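Local coordinates for virulence protein vsdE (Salmonella enterica, PDB 5LQ6), which is a virulence effector and cysteine hydrolase of the papain-like peptidase clan that suppresses host immune responses, at residues 31-42 and 86-97. The protein carries 4 engineered substitutions. Residues are numbered along the deposited sequence; the frame is centred on the assembly and turned at random.
Sequences EVKRIKDALSIE and NIHHRQDILSSK. Engineered in segment 31-42: S40 (natural residue Cys).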
loop_
_atom_site.group_PDB
_atom_site.type_symbol
_atom_site.label_atom_id
_atom_site.label_comp_id
_atom_site.label_asym_id
_atom_site.label_seq_id
_atom_site.Cartn_x
_atom_site.Cartn_y
_atom_site.Cartn_z
ATOM N N GLU A 31 12.333 5.791 -14.448
ATOM C CA GLU A 31 11.467 5.441 -13.349
ATOM C C GLU A 31 11.465 6.468 -12.217
ATOM O O GLU A 31 10.410 6.854 -11.714
ATOM C CB GLU A 31 11.916 4.100 -12.811
ATOM C CG GLU A 31 10.984 3.504 -11.796
ATOM C CD GLU A 31 10.931 1.983 -11.844
ATOM O OE1 GLU A 31 11.584 1.336 -12.715
ATOM O OE2 GLU A 31 10.242 1.439 -10.960
ATOM N N VAL A 32 12.646 6.881 -11.793
ATOM C CA VAL A 32 12.751 7.896 -10.753
ATOM C C VAL A 32 12.138 9.210 -11.215
ATOM O O VAL A 32 11.495 9.924 -10.423
ATOM C CB VAL A 32 14.212 8.061 -10.265
ATOM C CG1 VAL A 32 14.329 9.204 -9.277
ATOM C CG2 VAL A 32 14.688 6.783 -9.609
ATOM N N LYS A 33 12.341 9.533 -12.501
ATOM C CA LYS A 33 11.705 10.713 -13.078
ATOM C C LYS A 33 10.184 10.642 -13.095
ATOM O O LYS A 33 9.514 11.639 -12.763
ATOM C CB LYS A 33 12.215 10.959 -14.518
ATOM C CG LYS A 33 13.591 11.616 -14.548
ATOM C CD LYS A 33 13.827 12.424 -15.819
ATOM C CE LYS A 33 14.808 13.557 -15.554
ATOM N NZ LYS A 33 16.073 13.066 -14.923
ATOM N N ARG A 34 9.642 9.505 -13.495
ATOM C CA ARG A 34 8.190 9.286 -13.451
ATOM C C ARG A 34 7.661 9.436 -12.026
ATOM O O ARG A 34 6.622 10.088 -11.785
ATOM C CB ARG A 34 7.809 7.933 -14.022
ATOM C CG ARG A 34 7.895 7.874 -15.536
ATOM C CD ARG A 34 7.485 6.492 -16.046
ATOM N NE ARG A 34 8.524 5.464 -15.845
ATOM C CZ ARG A 34 9.367 5.013 -16.786
ATOM N NH1 ARG A 34 9.325 5.486 -18.032
ATOM N NH2 ARG A 34 10.268 4.080 -16.482
ATOM N N ILE A 35 8.409 8.899 -11.059
ATOM C CA ILE A 35 8.018 9.075 -9.672
ATOM C C ILE A 35 8.052 10.532 -9.239
ATOM O O ILE A 35 7.093 11.028 -8.607
ATOM C CB ILE A 35 8.845 8.190 -8.704
ATOM C CG1 ILE A 35 8.606 6.710 -9.021
ATOM C CG2 ILE A 35 8.500 8.505 -7.257
ATOM C CD1 ILE A 35 9.675 5.783 -8.491
ATOM N N LYS A 36 9.140 11.241 -9.552
ATOM C CA LYS A 36 9.299 12.648 -9.183
ATOM C C LYS A 36 8.199 13.513 -9.778
ATOM O O LYS A 36 7.718 14.436 -9.119
ATOM C CB LYS A 36 10.646 13.160 -9.689
ATOM C CG LYS A 36 10.856 14.638 -9.452
ATOM C CD LYS A 36 12.337 15.018 -9.473
ATOM C CE LYS A 36 12.492 16.510 -9.257
ATOM N NZ LYS A 36 12.019 16.992 -7.915
ATOM N N ASP A 37 7.846 13.230 -11.013
ATOM C CA ASP A 37 6.789 13.968 -11.687
ATOM C C ASP A 37 5.424 13.779 -11.013
ATOM O O ASP A 37 4.612 14.718 -10.941
ATOM C CB ASP A 37 6.704 13.545 -13.159
ATOM C CG ASP A 37 7.905 14.059 -13.995
ATOM O OD1 ASP A 37 8.559 15.061 -13.601
ATOM O OD2 ASP A 37 8.197 13.399 -15.025
ATOM N N ALA A 38 5.169 12.548 -10.565
ATOM C CA ALA A 38 3.868 12.213 -10.005
ATOM C C ALA A 38 3.734 12.614 -8.553
ATOM O O ALA A 38 2.646 12.887 -8.085
ATOM C CB ALA A 38 3.587 10.743 -10.155
ATOM N N LEU A 39 4.807 12.597 -7.811
ATOM C CA LEU A 39 4.691 12.690 -6.356
ATOM C C LEU A 39 4.537 14.103 -5.881
ATOM O O LEU A 39 5.265 14.987 -6.352
ATOM C CB LEU A 39 5.914 12.045 -5.718
ATOM C CG LEU A 39 5.957 11.883 -4.226
ATOM C CD1 LEU A 39 4.893 10.898 -3.850
ATOM C CD2 LEU A 39 7.289 11.341 -3.808
ATOM N N SER A 40 3.550 14.356 -5.018
ATOM C CA SER A 40 3.379 15.601 -4.281
ATOM C C SER A 40 3.597 15.418 -2.779
ATOM O O SER A 40 3.122 14.434 -2.166
ATOM C CB SER A 40 1.952 16.122 -4.460
ATOM O OG SER A 40 1.744 16.483 -5.780
ATOM N N ILE A 41 4.214 16.410 -2.161
ATOM C CA ILE A 41 4.456 16.455 -0.751
ATOM C C ILE A 41 3.779 17.687 -0.213
ATOM O O ILE A 41 4.105 18.820 -0.615
ATOM C CB ILE A 41 5.963 16.487 -0.450
ATOM C CG1 ILE A 41 6.663 15.327 -1.185
ATOM C CG2 ILE A 41 6.216 16.485 1.046
ATOM C CD1 ILE A 41 8.164 15.208 -0.914
ATOM N N GLU A 42 2.808 17.488 0.666
ATOM C CA GLU A 42 2.165 18.591 1.348
ATOM C C GLU A 42 2.863 18.808 2.682
ATOM O O GLU A 42 2.817 17.902 3.533
ATOM C CB GLU A 42 0.703 18.257 1.543
ATOM C CG GLU A 42 -0.162 19.406 2.042
ATOM C CD GLU A 42 -1.402 19.619 1.181
ATOM O OE1 GLU A 42 -2.105 18.639 0.802
ATOM O OE2 GLU A 42 -1.669 20.789 0.848
ATOM N N ASN A 86 1.518 7.740 4.552
ATOM C CA ASN A 86 0.553 8.657 5.193
ATOM C C ASN A 86 -0.069 7.993 6.433
ATOM O O ASN A 86 -0.210 8.604 7.488
ATOM C CB ASN A 86 -0.534 9.084 4.218
ATOM C CG ASN A 86 -0.011 10.002 3.117
ATOM O OD1 ASN A 86 1.150 10.433 3.188
ATOM N ND2 ASN A 86 -0.791 10.220 2.112
ATOM N N ILE A 87 -0.445 6.717 6.326
ATOM C CA ILE A 87 -0.989 6.045 7.468
ATOM C C ILE A 87 0.025 5.986 8.603
ATOM O O ILE A 87 -0.310 6.273 9.771
ATOM C CB ILE A 87 -1.464 4.601 7.083
ATOM C CG1 ILE A 87 -2.680 4.686 6.209
ATOM C CG2 ILE A 87 -1.736 3.752 8.336
ATOM C CD1 ILE A 87 -2.955 3.394 5.460
ATOM N N HIS A 88 1.284 5.662 8.287
ATOM C CA HIS A 88 2.311 5.553 9.296
ATOM C C HIS A 88 2.445 6.895 10.077
ATOM O O HIS A 88 2.623 6.868 11.286
ATOM C CB HIS A 88 3.642 5.188 8.652
ATOM C CG HIS A 88 4.738 5.032 9.650
ATOM N ND1 HIS A 88 4.913 3.868 10.367
ATOM C CD2 HIS A 88 5.700 5.893 10.065
ATOM C CE1 HIS A 88 5.950 4.018 11.179
ATOM N NE2 HIS A 88 6.425 5.245 11.031
ATOM N N HIS A 89 2.405 7.996 9.346
ATOM C CA HIS A 89 2.610 9.334 9.950
ATOM C C HIS A 89 1.331 9.943 10.421
ATOM O O HIS A 89 1.341 11.058 10.965
ATOM C CB HIS A 89 3.330 10.196 8.900
ATOM C CG HIS A 89 4.748 9.792 8.698
ATOM N ND1 HIS A 89 5.734 10.013 9.642
ATOM C CD2 HIS A 89 5.342 9.093 7.700
ATOM C CE1 HIS A 89 6.877 9.492 9.215
ATOM N NE2 HIS A 89 6.672 8.941 8.034
ATOM N N ARG A 90 0.218 9.243 10.253
ATOM C CA ARG A 90 -1.102 9.751 10.589
ATOM C C ARG A 90 -1.350 11.113 10.001
ATOM O O ARG A 90 -1.948 12.003 10.637
ATOM C CB ARG A 90 -1.323 9.741 12.126
ATOM C CG ARG A 90 -1.367 8.372 12.750
ATOM C CD ARG A 90 -2.548 7.564 12.200
ATOM N NE ARG A 90 -2.878 6.405 12.996
ATOM C CZ ARG A 90 -2.406 5.177 12.812
ATOM N NH1 ARG A 90 -1.522 4.917 11.847
ATOM N NH2 ARG A 90 -2.811 4.178 13.600
ATOM N N GLN A 91 -0.948 11.294 8.751
ATOM C CA GLN A 91 -1.094 12.563 8.095
ATOM C C GLN A 91 -1.158 12.425 6.607
ATOM O O GLN A 91 -0.457 11.584 6.043
ATOM C CB GLN A 91 0.081 13.473 8.504
ATOM C CG GLN A 91 -0.060 14.911 8.005
ATOM C CD GLN A 91 1.058 15.844 8.525
ATOM O OE1 GLN A 91 1.742 15.533 9.515
ATOM N NE2 GLN A 91 1.233 16.993 7.858
ATOM N N ASP A 92 -1.945 13.278 5.954
ATOM C CA ASP A 92 -2.052 13.306 4.508
ATOM C C ASP A 92 -0.888 14.089 3.916
ATOM O O ASP A 92 -0.976 15.301 3.767
ATOM C CB ASP A 92 -3.380 13.882 4.000
ATOM C CG ASP A 92 -4.557 12.966 4.241
ATOM O OD1 ASP A 92 -4.403 11.720 4.204
ATOM O OD2 ASP A 92 -5.688 13.469 4.452
ATOM N N ILE A 93 0.208 13.417 3.616
ATOM C CA ILE A 93 1.488 14.076 3.156
ATOM C C ILE A 93 1.772 13.816 1.719
ATOM O O ILE A 93 1.936 14.730 0.930
ATOM C CB ILE A 93 2.663 13.669 4.032
ATOM C CG1 ILE A 93 2.426 14.091 5.474
ATOM C CG2 ILE A 93 3.991 14.227 3.471
ATOM C CD1 ILE A 93 3.341 13.445 6.466
ATOM N N LEU A 94 1.823 12.527 1.311
ATOM C CA LEU A 94 2.136 12.156 -0.042
ATOM C C LEU A 94 0.918 11.862 -0.886
ATOM O O LEU A 94 -0.057 11.284 -0.389
ATOM C CB LEU A 94 3.038 10.928 -0.041
ATOM C CG LEU A 94 4.320 10.960 0.760
ATOM C CD1 LEU A 94 5.088 9.670 0.541
ATOM C CD2 LEU A 94 5.210 12.131 0.332
ATOM N N SER A 95 0.953 12.242 -2.157
ATOM C CA SER A 95 -0.092 11.922 -3.091
ATOM C C SER A 95 0.482 11.833 -4.486
ATOM O O SER A 95 1.622 12.266 -4.712
ATOM C CB SER A 95 -1.244 12.921 -3.012
ATOM O OG SER A 95 -0.828 14.225 -3.401
ATOM N N SER A 96 -0.264 11.225 -5.394
ATOM C CA SER A 96 0.101 11.158 -6.769
ATOM C C SER A 96 -0.751 12.167 -7.560
ATOM O O SER A 96 -1.978 12.265 -7.368
ATOM C CB SER A 96 -0.073 9.765 -7.317
ATOM O OG SER A 96 0.190 9.771 -8.711
ATOM N N LYS A 97 -0.082 12.948 -8.402
ATOM C CA LYS A 97 -0.773 13.840 -9.350
ATOM C C LYS A 97 -0.461 13.412 -10.769
ATOM O O LYS A 97 -0.911 12.357 -11.206
ATOM C CB LYS A 97 -0.382 15.288 -9.102
ATOM C CG LYS A 97 1.073 15.624 -9.396
ATOM C CD LYS A 97 1.402 17.019 -8.898
ATOM C CE LYS A 97 2.896 17.218 -8.683
ATOM N NZ LYS A 97 3.170 18.600 -8.173
#
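With chi1 at 66°, K97 CG sits between its own backbone N and carbonyl carbon, and the extended chain beyond it runs alongside the engineered S40. K97 CD comes to 3.2 Å from S40 OG, a contact made by the lysine's methylene groups. On the same face of the two strands S95 OG touches S40 CB at 3.5 Å. Turned to the other face, I41 and L94 lie side by side, I41 CG1 against L94 CD2 at 3.8 Å; L94 continues onto C82 and Y85 of helix 76-89 and I115 of helix 108-116, and L39 also reaches C82. Four hydrogen bonds join the backbones. K97 N to A38 O is short, 2.7 Å, and nearly straight; S40 and S95 exchange a pair, with S40 N 2.9 Å from S95 O and the return bond more bent; E42 N to I93 O closes the far end. The amide of N86, in the last turn of helix 76-89, pairs with both polar groups of L94: OD1 takes L94 N at 2.9 Å and ND2 gives to L94 O, each donor on a lone pair in the plane of the carbonyl it reaches, which holds the strand's start against the helix. Strands 39-41 and 94-96, each following a helix, thus form a short two-stranded antiparallel beta-sheet, separate from the four-stranded antiparallel sheet of this member of the papain-like (CA) peptidase clan.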